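Local atomic coordinates of carbohydrate kinase, FGGY (Rhodospirillum rubrum, PDB entry 3IFR), a protein that probably phosphorylates a sugar, most likely D-xylulose at the expense of ATP, as a member of the FGGY family of carbohydrate kinases. Residues Q54-A59 with A229-P234; M169-E174 with A225-L230; D328-E333 with H370-L375; D339-L344 with W376-E381. One frame throughout, in Å; residues are numbered along the deposited sequence.

Contact 1: residues Q54-A59 with A229-P234; sequences QWWDNA and ALTGLP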
loop_
_atom_site.group_PDB
_atom_site.type_symbol
_atom_site.label_atom_id
_atom_site.label_comp_id
_atom_site.label_asym_id
_atom_site.label_seq_id
_atom_site.Cartn_x
_atom_site.Cartn_y
_atom_site.Cartn_z
ATOM N N GLN A 54 6.424 -21.082 0.145
ATOM C CA GLN A 54 6.606 -20.559 1.496
ATOM C C GLN A 54 5.366 -19.745 2.002
ATOM O O GLN A 54 4.975 -19.856 3.189
ATOM C CB GLN A 54 7.890 -19.757 1.577
ATOM C CG GLN A 54 8.416 -19.548 2.995
ATOM C CD GLN A 54 9.449 -18.459 3.021
ATOM O OE1 GLN A 54 9.389 -17.534 2.212
ATOM N NE2 GLN A 54 10.428 -18.573 3.908
ATOM N N TRP A 55 4.744 -18.952 1.121
ATOM C CA TRP A 55 3.501 -18.292 1.520
ATOM C C TRP A 55 2.547 -19.373 2.071
ATOM O O TRP A 55 1.991 -19.238 3.160
ATOM C CB TRP A 55 2.809 -17.516 0.391
ATOM C CG TRP A 55 3.611 -16.452 -0.308
ATOM C CD1 TRP A 55 4.637 -15.699 0.204
ATOM C CD2 TRP A 55 3.420 -15.999 -1.664
ATOM N NE1 TRP A 55 5.125 -14.846 -0.770
ATOM C CE2 TRP A 55 4.374 -15.002 -1.909
ATOM C CE3 TRP A 55 2.528 -16.360 -2.687
ATOM C CZ2 TRP A 55 4.460 -14.349 -3.135
ATOM C CZ3 TRP A 55 2.614 -15.722 -3.889
ATOM C CH2 TRP A 55 3.569 -14.719 -4.111
ATOM N N TRP A 56 2.390 -20.453 1.326
ATOM C CA TRP A 56 1.380 -21.466 1.641
ATOM C C TRP A 56 1.733 -22.194 2.907
ATOM O O TRP A 56 0.885 -22.467 3.747
ATOM C CB TRP A 56 1.242 -22.467 0.490
ATOM C CG TRP A 56 0.292 -23.560 0.798
ATOM C CD1 TRP A 56 0.578 -24.887 0.837
ATOM C CD2 TRP A 56 -1.090 -23.437 1.188
ATOM N NE1 TRP A 56 -0.543 -25.604 1.176
ATOM C CE2 TRP A 56 -1.581 -24.745 1.404
ATOM C CE3 TRP A 56 -1.965 -22.353 1.363
ATOM C CZ2 TRP A 56 -2.912 -25.013 1.765
ATOM C CZ3 TRP A 56 -3.301 -22.625 1.727
ATOM C CH2 TRP A 56 -3.755 -23.955 1.916
ATOM N N ASP A 57 3.012 -22.515 3.045
ATOM C CA ASP A 57 3.491 -23.103 4.280
ATOM C C ASP A 57 3.368 -22.175 5.457
ATOM O O ASP A 57 2.923 -22.588 6.518
ATOM C CB ASP A 57 4.922 -23.569 4.147
ATOM C CG ASP A 57 5.057 -24.975 4.580
ATOM O OD1 ASP A 57 5.654 -25.189 5.659
ATOM O OD2 ASP A 57 4.476 -25.840 3.853
ATOM N N ASN A 58 3.801 -20.926 5.283
ATOM C CA ASN A 58 3.523 -19.878 6.281
ATOM C C ASN A 58 2.024 -19.840 6.612
ATOM O O ASN A 58 1.645 -19.915 7.781
ATOM C CB ASN A 58 3.980 -18.505 5.801
ATOM C CG ASN A 58 5.481 -18.234 6.009
ATOM O OD1 ASN A 58 5.932 -17.109 5.765
ATOM N ND2 ASN A 58 6.243 -19.224 6.441
ATOM N N ALA A 59 1.161 -19.810 5.592
ATOM C CA ALA A 59 -0.285 -19.679 5.876
ATOM C C ALA A 59 -0.861 -20.859 6.684
ATOM O O ALA A 59 -1.631 -20.660 7.591
ATOM C CB ALA A 59 -1.091 -19.464 4.586
ATOM N N ALA A 229 -7.805 -29.896 5.978
ATOM C CA ALA A 229 -6.723 -30.737 6.487
ATOM C C ALA A 229 -5.361 -30.007 6.716
ATOM O O ALA A 229 -4.805 -30.003 7.812
ATOM C CB ALA A 229 -6.560 -31.931 5.603
ATOM N N LEU A 230 -4.849 -29.370 5.690
ATOM C CA LEU A 230 -3.584 -28.693 5.811
ATOM C C LEU A 230 -3.546 -27.489 6.742
ATOM O O LEU A 230 -2.480 -27.178 7.296
ATOM C CB LEU A 230 -3.120 -28.292 4.410
ATOM C CG LEU A 230 -3.028 -29.476 3.419
ATOM C CD1 LEU A 230 -3.062 -29.037 1.954
ATOM C CD2 LEU A 230 -1.778 -30.274 3.687
ATOM N N THR A 231 -4.687 -26.795 6.898
ATOM C CA THR A 231 -4.707 -25.554 7.688
ATOM C C THR A 231 -5.374 -25.589 9.063
ATOM O O THR A 231 -5.136 -24.695 9.878
ATOM C CB THR A 231 -5.330 -24.389 6.914
ATOM O OG1 THR A 231 -6.727 -24.649 6.734
ATOM C CG2 THR A 231 -4.656 -24.235 5.546
ATOM N N GLY A 232 -6.202 -26.601 9.336
ATOM C CA GLY A 232 -6.991 -26.605 10.568
ATOM C C GLY A 232 -8.340 -25.894 10.437
ATOM O O GLY A 232 -9.255 -26.122 11.227
ATOM N N LEU A 233 -8.467 -25.006 9.452
ATOM C CA LEU A 233 -9.751 -24.320 9.208
ATOM C C LEU A 233 -10.894 -25.320 9.065
ATOM O O LEU A 233 -10.725 -26.420 8.519
ATOM C CB LEU A 233 -9.675 -23.435 7.954
ATOM C CG LEU A 233 -9.268 -21.954 8.102
ATOM C CD1 LEU A 233 -8.494 -21.680 9.355
ATOM C CD2 LEU A 233 -8.526 -21.332 6.869
ATOM N N PRO A 234 -12.078 -24.947 9.562
ATOM C CA PRO A 234 -13.228 -25.849 9.427
ATOM C C PRO A 234 -13.525 -26.095 7.964
ATOM O O PRO A 234 -13.380 -25.194 7.139
ATOM C CB PRO A 234 -14.390 -25.060 10.066
ATOM C CG PRO A 234 -13.757 -24.018 10.903
ATOM C CD PRO A 234 -12.411 -23.699 10.256
#

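Contact 2: residues M169-E174 with A225-L230; sequences MLLTGE and AEAAAL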
loop_
_atom_site.group_PDB
_atom_site.type_symbol
_atom_site.label_atom_id
_atom_site.label_comp_id
_atom_site.label_asym_id
_atom_site.label_seq_id
_atom_site.Cartn_x
_atom_site.Cartn_y
_atom_site.Cartn_z
HETATM N N MSE A 169 -6.847 -19.721 -4.199
HETATM C CA MSE A 169 -7.024 -20.930 -5.025
HETATM C C MSE A 169 -6.731 -22.187 -4.211
HETATM O O MSE A 169 -7.560 -23.068 -4.148
HETATM C CB MSE A 169 -6.155 -20.906 -6.278
HETATM C CG MSE A 169 -6.332 -19.636 -7.031
HETATM SE SE MSE A 169 -5.241 -19.587 -8.668
HETATM C CE MSE A 169 -5.800 -17.820 -9.460
ATOM N N LEU A 170 -5.574 -22.239 -3.552
ATOM C CA LEU A 170 -5.248 -23.350 -2.684
ATOM C C LEU A 170 -6.321 -23.623 -1.604
ATOM O O LEU A 170 -6.459 -24.763 -1.169
ATOM C CB LEU A 170 -3.890 -23.095 -2.017
ATOM C CG LEU A 170 -2.685 -23.731 -2.720
ATOM C CD1 LEU A 170 -2.895 -23.761 -4.200
ATOM C CD2 LEU A 170 -1.357 -23.027 -2.377
ATOM N N LEU A 171 -7.035 -22.582 -1.142
ATOM C CA LEU A 171 -8.066 -22.724 -0.078
ATOM C C LEU A 171 -9.416 -23.272 -0.558
ATOM O O LEU A 171 -10.052 -24.074 0.136
ATOM C CB LEU A 171 -8.353 -21.391 0.644
ATOM C CG LEU A 171 -7.212 -20.817 1.446
ATOM C CD1 LEU A 171 -7.471 -19.396 1.898
ATOM C CD2 LEU A 171 -6.931 -21.728 2.628
ATOM N N THR A 172 -9.826 -22.835 -1.744
ATOM C CA THR A 172 -11.203 -23.003 -2.219
ATOM C C THR A 172 -11.301 -23.836 -3.498
ATOM O O THR A 172 -12.361 -24.318 -3.840
ATOM C CB THR A 172 -11.818 -21.618 -2.534
ATOM O OG1 THR A 172 -11.053 -20.988 -3.575
ATOM C CG2 THR A 172 -11.750 -20.728 -1.302
ATOM N N GLY A 173 -10.197 -23.977 -4.216
ATOM C CA GLY A 173 -10.223 -24.559 -5.536
ATOM C C GLY A 173 -10.896 -23.669 -6.568
ATOM O O GLY A 173 -11.121 -24.069 -7.701
ATOM N N GLU A 174 -11.241 -22.454 -6.197
ATOM C CA GLU A 174 -11.788 -21.565 -7.198
ATOM C C GLU A 174 -10.648 -20.972 -8.047
ATOM O O GLU A 174 -9.494 -20.990 -7.651
ATOM C CB GLU A 174 -12.596 -20.466 -6.508
ATOM C CG GLU A 174 -13.767 -20.994 -5.699
ATOM C CD GLU A 174 -14.683 -21.864 -6.548
ATOM O OE1 GLU A 174 -14.556 -21.841 -7.795
ATOM O OE2 GLU A 174 -15.508 -22.588 -5.964
ATOM N N ALA A 225 -11.878 -29.684 1.561
ATOM C CA ALA A 225 -11.495 -30.722 2.467
ATOM C C ALA A 225 -9.957 -30.781 2.504
ATOM O O ALA A 225 -9.394 -30.757 3.553
ATOM C CB ALA A 225 -12.131 -32.059 2.046
ATOM N N GLU A 226 -9.279 -30.824 1.360
ATOM C CA GLU A 226 -7.810 -30.798 1.374
ATOM C C GLU A 226 -7.273 -29.611 2.221
ATOM O O GLU A 226 -6.353 -29.759 3.034
ATOM C CB GLU A 226 -7.250 -30.767 -0.059
ATOM C CG GLU A 226 -7.318 -32.099 -0.798
ATOM C CD GLU A 226 -6.139 -33.026 -0.382
ATOM O OE1 GLU A 226 -5.528 -32.720 0.694
ATOM O OE2 GLU A 226 -5.830 -34.032 -1.122
ATOM N N ALA A 227 -7.888 -28.446 2.080
ATOM C CA ALA A 227 -7.330 -27.247 2.689
ATOM C C ALA A 227 -7.695 -27.147 4.160
ATOM O O ALA A 227 -6.961 -26.574 4.949
ATOM C CB ALA A 227 -7.727 -26.023 1.919
ATOM N N ALA A 228 -8.806 -27.775 4.532
ATOM C CA ALA A 228 -9.156 -27.915 5.950
ATOM C C ALA A 228 -8.094 -28.768 6.587
ATOM O O ALA A 228 -7.508 -28.400 7.572
ATOM C CB ALA A 228 -10.541 -28.540 6.145
ATOM N N ALA A 229 -7.805 -29.896 5.978
ATOM C CA ALA A 229 -6.723 -30.737 6.487
ATOM C C ALA A 229 -5.361 -30.007 6.716
ATOM O O ALA A 229 -4.805 -30.003 7.812
ATOM C CB ALA A 229 -6.560 -31.931 5.603
ATOM N N LEU A 230 -4.849 -29.370 5.690
ATOM C CA LEU A 230 -3.584 -28.693 5.811
ATOM C C LEU A 230 -3.546 -27.489 6.742
ATOM O O LEU A 230 -2.480 -27.178 7.296
ATOM C CB LEU A 230 -3.120 -28.292 4.410
ATOM C CG LEU A 230 -3.028 -29.476 3.419
ATOM C CD1 LEU A 230 -3.062 -29.037 1.954
ATOM C CD2 LEU A 230 -1.778 -30.274 3.687
#

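Contact 3: residues D328-E333 with H370-L375; sequences DALAAE and HTRGHL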
loop_
_atom_site.group_PDB
_atom_site.type_symbol
_atom_site.label_atom_id
_atom_site.label_comp_id
_atom_site.label_asym_id
_atom_site.label_seq_id
_atom_site.Cartn_x
_atom_site.Cartn_y
_atom_site.Cartn_z
ATOM N N ASP A 328 14.001 15.776 17.481
ATOM C CA ASP A 328 12.630 16.280 17.538
ATOM C C ASP A 328 12.612 17.426 18.505
ATOM O O ASP A 328 12.055 18.498 18.219
ATOM C CB ASP A 328 11.647 15.194 17.983
ATOM C CG ASP A 328 11.055 14.410 16.799
ATOM O OD1 ASP A 328 11.525 14.633 15.662
ATOM O OD2 ASP A 328 10.129 13.574 17.008
ATOM N N ALA A 329 13.268 17.210 19.643
ATOM C CA ALA A 329 13.367 18.229 20.681
ATOM C C ALA A 329 14.054 19.484 20.164
ATOM O O ALA A 329 13.638 20.598 20.464
ATOM C CB ALA A 329 14.122 17.678 21.905
ATOM N N LEU A 330 15.132 19.315 19.406
ATOM C CA LEU A 330 15.828 20.494 18.910
ATOM C C LEU A 330 14.895 21.248 17.982
ATOM O O LEU A 330 14.782 22.457 18.096
ATOM C CB LEU A 330 17.104 20.116 18.170
ATOM C CG LEU A 330 18.455 20.101 18.891
ATOM C CD1 LEU A 330 18.469 20.896 20.199
ATOM C CD2 LEU A 330 18.848 18.709 19.141
ATOM N N ALA A 331 14.232 20.542 17.060
ATOM C CA ALA A 331 13.392 21.207 16.061
ATOM C C ALA A 331 12.236 21.968 16.715
ATOM O O ALA A 331 11.834 23.038 16.243
ATOM C CB ALA A 331 12.861 20.190 15.015
ATOM N N ALA A 332 11.714 21.404 17.810
ATOM C CA ALA A 332 10.759 22.101 18.689
ATOM C C ALA A 332 11.147 23.547 18.982
ATOM O O ALA A 332 10.291 24.404 18.943
ATOM C CB ALA A 332 10.562 21.339 20.004
ATOM N N GLU A 333 12.418 23.818 19.275
ATOM C CA GLU A 333 12.858 25.174 19.651
ATOM C C GLU A 333 13.115 26.080 18.437
ATOM O O GLU A 333 13.724 27.143 18.542
ATOM C CB GLU A 333 14.117 25.091 20.565
ATOM C CG GLU A 333 15.075 26.352 20.565
ATOM C CD GLU A 333 15.025 27.242 21.856
ATOM O OE1 GLU A 333 15.896 27.025 22.753
ATOM O OE2 GLU A 333 14.150 28.159 21.955
ATOM N N HIS A 370 22.111 28.326 10.909
ATOM C CA HIS A 370 21.323 27.121 11.122
ATOM C C HIS A 370 22.027 26.056 11.952
ATOM O O HIS A 370 23.248 25.947 11.941
ATOM C CB HIS A 370 20.816 26.595 9.802
ATOM C CG HIS A 370 20.023 27.621 9.064
ATOM N ND1 HIS A 370 20.601 28.478 8.156
ATOM C CD2 HIS A 370 18.733 27.980 9.169
ATOM C CE1 HIS A 370 19.672 29.304 7.696
ATOM N NE2 HIS A 370 18.533 29.024 8.292
ATOM N N THR A 371 21.223 25.307 12.698
ATOM C CA THR A 371 21.660 24.328 13.699
ATOM C C THR A 371 21.083 23.005 13.291
ATOM O O THR A 371 20.263 22.944 12.348
ATOM C CB THR A 371 21.015 24.648 15.042
ATOM O OG1 THR A 371 19.588 24.672 14.871
ATOM C CG2 THR A 371 21.447 26.026 15.530
ATOM N N ARG A 372 21.458 21.930 13.985
ATOM C CA ARG A 372 20.905 20.640 13.595
ATOM C C ARG A 372 19.354 20.610 13.680
ATOM O O ARG A 372 18.685 19.937 12.894
ATOM C CB ARG A 372 21.570 19.480 14.338
ATOM C CG ARG A 372 21.297 19.457 15.807
ATOM C CD ARG A 372 22.206 18.435 16.504
ATOM N NE ARG A 372 23.565 18.940 16.558
ATOM C CZ ARG A 372 24.553 18.517 15.782
ATOM N NH1 ARG A 372 24.355 17.534 14.887
ATOM N NH2 ARG A 372 25.751 19.082 15.911
ATOM N N GLY A 373 18.800 21.401 14.581
ATOM C CA GLY A 373 17.364 21.544 14.718
ATOM C C GLY A 373 16.682 22.098 13.480
ATOM O O GLY A 373 15.652 21.597 13.087
ATOM N N HIS A 374 17.262 23.138 12.882
ATOM C CA HIS A 374 16.756 23.691 11.641
ATOM C C HIS A 374 16.798 22.654 10.532
ATOM O O HIS A 374 15.847 22.538 9.757
ATOM C CB HIS A 374 17.610 24.860 11.192
ATOM C CG HIS A 374 17.429 26.095 12.000
ATOM N ND1 HIS A 374 18.093 26.296 13.193
ATOM C CD2 HIS A 374 16.712 27.210 11.765
ATOM C CE1 HIS A 374 17.767 27.487 13.666
ATOM N NE2 HIS A 374 16.935 28.065 12.827
ATOM N N LEU A 375 17.900 21.913 10.430
ATOM C CA LEU A 375 18.004 20.916 9.371
ATOM C C LEU A 375 16.935 19.842 9.522
ATOM O O LEU A 375 16.260 19.480 8.553
ATOM C CB LEU A 375 19.399 20.251 9.299
ATOM C CG LEU A 375 20.551 20.934 8.537
ATOM C CD1 LEU A 375 21.404 19.921 7.762
ATOM C CD2 LEU A 375 20.036 21.928 7.586
#

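Contact 4: residues D339-L344 with W376-E381; sequences DGLVCL and WRALLE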
loop_
_atom_site.group_PDB
_atom_site.type_symbol
_atom_site.label_atom_id
_atom_site.label_comp_id
_atom_site.label_asym_id
_atom_site.label_seq_id
_atom_site.Cartn_x
_atom_site.Cartn_y
_atom_site.Cartn_z
ATOM N N ASP A 339 13.595 29.358 9.529
ATOM C CA ASP A 339 14.463 30.520 9.301
ATOM C C ASP A 339 14.979 30.537 7.878
ATOM O O ASP A 339 16.161 30.790 7.649
ATOM C CB ASP A 339 15.643 30.521 10.295
ATOM C CG ASP A 339 15.254 31.072 11.673
ATOM O OD1 ASP A 339 14.930 32.276 11.764
ATOM O OD2 ASP A 339 15.275 30.316 12.667
ATOM N N GLY A 340 14.098 30.240 6.924
ATOM C CA GLY A 340 14.448 30.379 5.519
ATOM C C GLY A 340 15.054 29.152 4.867
ATOM O O GLY A 340 15.411 29.185 3.693
ATOM N N LEU A 341 15.169 28.065 5.619
ATOM C CA LEU A 341 15.581 26.788 5.067
ATOM C C LEU A 341 14.455 26.288 4.175
ATOM O O LEU A 341 13.280 26.439 4.525
ATOM C CB LEU A 341 15.820 25.774 6.182
ATOM C CG LEU A 341 17.236 25.711 6.748
ATOM C CD1 LEU A 341 17.452 24.472 7.595
ATOM C CD2 LEU A 341 18.161 25.648 5.583
ATOM N N VAL A 342 14.803 25.718 3.021
ATOM C CA VAL A 342 13.808 25.063 2.186
ATOM C C VAL A 342 14.393 23.761 1.713
ATOM O O VAL A 342 15.449 23.765 1.105
ATOM C CB VAL A 342 13.451 25.901 0.938
ATOM C CG1 VAL A 342 12.280 25.273 0.211
ATOM C CG2 VAL A 342 13.136 27.325 1.321
ATOM N N CYS A 343 13.706 22.655 1.967
ATOM C CA CYS A 343 14.174 21.338 1.547
ATOM C C CYS A 343 13.258 20.643 0.497
ATOM O O CYS A 343 12.030 20.629 0.635
ATOM C CB CYS A 343 14.386 20.463 2.787
ATOM S SG CYS A 343 14.463 18.693 2.541
ATOM N N LEU A 344 13.861 20.101 -0.562
ATOM C CA LEU A 344 13.183 19.150 -1.417
ATOM C C LEU A 344 13.579 17.752 -0.980
ATOM O O LEU A 344 14.761 17.412 -0.979
ATOM C CB LEU A 344 13.603 19.355 -2.862
ATOM C CG LEU A 344 13.249 20.721 -3.418
ATOM C CD1 LEU A 344 13.903 20.878 -4.761
ATOM C CD2 LEU A 344 11.721 20.889 -3.520
ATOM N N TRP A 376 16.827 19.305 10.733
ATOM C CA TRP A 376 15.814 18.314 11.044
ATOM C C TRP A 376 14.402 18.850 10.744
ATOM O O TRP A 376 13.565 18.169 10.126
ATOM C CB TRP A 376 15.912 17.935 12.513
ATOM C CG TRP A 376 15.064 16.771 12.890
ATOM C CD1 TRP A 376 14.003 16.788 13.727
ATOM C CD2 TRP A 376 15.214 15.412 12.450
ATOM N NE1 TRP A 376 13.481 15.526 13.856
ATOM C CE2 TRP A 376 14.205 14.659 13.079
ATOM C CE3 TRP A 376 16.094 14.758 11.577
ATOM C CZ2 TRP A 376 14.038 13.287 12.854
ATOM C CZ3 TRP A 376 15.937 13.397 11.362
ATOM C CH2 TRP A 376 14.924 12.674 12.007
ATOM N N ARG A 377 14.165 20.079 11.171
ATOM C CA ARG A 377 12.863 20.692 10.999
ATOM C C ARG A 377 12.506 20.853 9.540
ATOM O O ARG A 377 11.412 20.496 9.106
ATOM C CB ARG A 377 12.809 22.053 11.682
ATOM C CG ARG A 377 11.472 22.741 11.437
ATOM C CD ARG A 377 11.095 23.626 12.578
ATOM N NE ARG A 377 9.680 23.929 12.497
ATOM C CZ ARG A 377 8.805 23.734 13.480
ATOM N NH1 ARG A 377 9.198 23.229 14.651
ATOM N NH2 ARG A 377 7.536 24.052 13.278
ATOM N N ALA A 378 13.466 21.370 8.780
ATOM C CA ALA A 378 13.269 21.619 7.373
ATOM C C ALA A 378 12.878 20.315 6.711
ATOM O O ALA A 378 12.009 20.301 5.855
ATOM C CB ALA A 378 14.534 22.165 6.749
ATOM N N LEU A 379 13.511 19.217 7.107
ATOM C CA LEU A 379 13.163 17.923 6.510
ATOM C C LEU A 379 11.763 17.529 6.936
ATOM O O LEU A 379 10.978 17.048 6.109
ATOM C CB LEU A 379 14.140 16.795 6.873
ATOM C CG LEU A 379 13.651 15.476 6.236
ATOM C CD1 LEU A 379 13.400 15.668 4.745
ATOM C CD2 LEU A 379 14.547 14.233 6.476
ATOM N N LEU A 380 11.461 17.717 8.226
ATOM C CA LEU A 380 10.138 17.395 8.731
ATOM C C LEU A 380 9.070 18.152 7.931
ATOM O O LEU A 380 8.061 17.580 7.511
ATOM C CB LEU A 380 10.006 17.743 10.204
ATOM C CG LEU A 380 10.749 16.831 11.171
ATOM C CD1 LEU A 380 10.244 16.989 12.605
ATOM C CD2 LEU A 380 10.638 15.417 10.709
ATOM N N GLU A 381 9.331 19.433 7.704
ATOM C CA GLU A 381 8.386 20.306 7.064
ATOM C C GLU A 381 8.276 19.954 5.596
ATOM O O GLU A 381 7.164 19.930 5.033
ATOM C CB GLU A 381 8.830 21.742 7.240
ATOM C CG GLU A 381 8.703 22.217 8.682
ATOM C CD GLU A 381 9.154 23.634 8.877
ATOM O OE1 GLU A 381 9.887 24.134 7.980
ATOM O OE2 GLU A 381 8.757 24.259 9.906
HETATM O O HOH W 1 11.701 24.419 6.118
HETATM O O HOH W 2 11.328 22.459 4.269
#

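Contact 1: residues Q54-A59 with A229-P234
With CG of Trp56 lying opposite its backbone N (chi1 176°), the indole reaches away from helix 52-70 toward Leu230 and Thr231, at the end of helix 225-231. Both helices belong to the N-terminal FGGY domain, of the actin-like ATPase superfamily. They lie beside its mixed sheet, where Ala59 and Leu233 rest on Leu12 and Ile10 of strand 8-14. The benzene half of the indole does the touching. Leu230 sets CD1 at the ring edge, close to the ring plane, 4.0 Å from Trp56 CZ2. Thr231 brings its methyl obliquely to the next corner, CG2 lying 3.8 Å from Trp56 CH2. Both side chains cross the tryptophan at roughly a right angle, and the touch is limited to these apolar atoms.

The two branches of Thr231 have separate tasks. Its chi1 of 68° puts OG1 between the backbone N and the carbonyl carbon, and turns CG2 to the indole. OG1 donates back to Ala227 O in the last helical turn and accepts from the backbone beyond Gly232, making an ST turn, which fixes chi1 and with it the place of CG2. An alanine in place of Thr231 would lose both branches, and is likely to leave a gap beside Trp56 and Leu233 N without its acceptor. Polar bonds tie the same helix end to helix 52-70: Leu230 O accepts from Arg60 NE, and Gly232 O from Lys67 NZ. The ST turn itself closes with Leu233 N 3.2 Å from Thr231 OG1.

Contact 2: residues M169-E174 with A225-L230
Ala227 points its methyl toward the last turn of helix 163-172, whereas the side chains opposite do not aim back. Leu171 starts out away from helix 225-231, and Leu170 leaves its backbone at a slant to it. What the methyl meets is therefore mainly backbone: Ala227 CB lies 3.5 Å from Leu171 O and 3.6 Å from Leu170 O, lodged against two successive carbonyl oxygens. Leu171 then bends round: its chi1 of -65° brings the isobutyl end back until CD2 stands 4.4 Å from Ala227 CB, a loose apolar touch. A small side chain here lets the backbones come close, with Leu171 CA only 5.4 Å from Ala227 CA.

The contact joins the C-terminal end of one helix to the N-terminal end of another in the N-terminal FGGY domain. Thr224, just before helix 225-231, acts as its N-cap, OG1 accepting from Ala227 N. Leu171 is bonded to Thr224 through the backbone, and its O also takes a weak hydrogen bond from Thr224 OG1, so a polar link runs alongside the methyl contact.

Helix 163-172 ends one residue after Leu171. Gly173 N still bonds to Met169 O, 2.8 Å away, while Gly173 itself turns to positive phi. Thr172 has its CB directed away from helix 225-231 and forms an ST turn, OG1 receiving Glu174 N at 3.0 Å and donating to Asn168 O.

Contact 3: residues D328-E333 with H370-L375
Leu330 lays its CB over the backbone of Gly373, 3.7 Å from Gly373 CA, where helix 322-332 meets the first turn of helix 372-397. Its chi1 of -95° is well off a staggered value, and the chain swings along the neighbouring helix until CD2 stands 4.2 Å from Arg372 CG. The arginine takes part through this methylene near its base, not through its guanidinium. Further along the glycine backbone, Ala331 sets its methyl 3.7 Å from Gly373 O, while its own carbonyl accepts from Arg377 NH1 one turn further along helix 372-397. The missing side chain is what permits the approach: Ala331 CA lies 4.2 Å from Gly373 CA, and a beta carbon on the glycine would press on Leu330 O.

The start of helix 372-397 is fixed by its own side chains. Thr371, at the N-cap position, has chi1 56°, which brings OG1 2.8 Å from His374 ND1 in a hydrogen bond whose donor is not settled. Thr371 CB sits at the edge of the His374 ring, in its plane, while His370 CA lies over one ring face, offset toward the rim. The far nitrogen, His374 NE2, bonds to Asp339 OD2. His370 is held at both nitrogens: ND1 receives Ser367 N-H and NE2 gives its proton to Asp339 O. With both nitrogens bonded, each imidazole is probably held against turning over. This is close packing of two helices at a glycine, next to a threonine in the N-cap position, within the C-terminal FGGY domain.

Contact 4: residues D339-L344 with W376-E381
The methyl of Ala378 is the bump here, pushed from helix 372-397 against the side chains of Leu341 and Cys343. Leu341 walls it on one side with two atoms, CD1 3.8 Å and CB 3.9 Å from Ala378 CB. Cys343 CB lies 4.3 Å from the same methyl, Ala378 CB, and also touches Ala378 O. From there the thiol continues along the helix: with chi1 at 162°, SG extends opposite the cysteine N and meets Leu379 CD1 at 3.9 Å. Leu379 leaves the helix away from the strand, and only its end comes nearer, to meet the thiol.

Two waters bridge the segments. One donates to Leu341 O and to Glu381 OE1, the latter 2.6 Å away; the other donates to Ala378 O, 2.8 Å away, and takes a weak bond from Cys343 N. Glu381 is steadied within its helix by a salt bridge from Arg377 NE to Glu381 OE2, 2.8 Å long, which approaches from above the carboxylate plane, 51° out of it. Tyr478 OH and Gly337 N bond to the same oxygen.

Residues alternate along strand 342-344: Cys343 faces helix 372-397, whereas Val342 and Leu344 turn away to Leu488 of helix 475-496. What results is a short strand of a two-stranded antiparallel sheet, partnered by 362-364, packed between helices 372-397 and 475-496 in the C-terminal FGGY domain.

How the contacts relate
The four contacts form two pairs at opposite ends of the chain. Contacts 1 and 2, centres 9 Å apart, share helix 225-231; Trp56 joins them, its CD2 lying 3.6 Å from Leu170 CD2. Contacts 3 and 4, centres 10 Å apart, use successive turns of helix 372-397 and are stitched by a hydrogen bond of Trp376 NE1 to Asp328 OD1, 2.8 Å, and by packing of Leu375 CD2 on Leu341 CD1, 3.6 Å. Contacts 1 and 3 have centres 50 Å apart, one in each FGGY domain. Kinases of this family bind substrates in the cleft between the domains; these contacts, on opposite sides of the chain's centre, are structural packing within each domain.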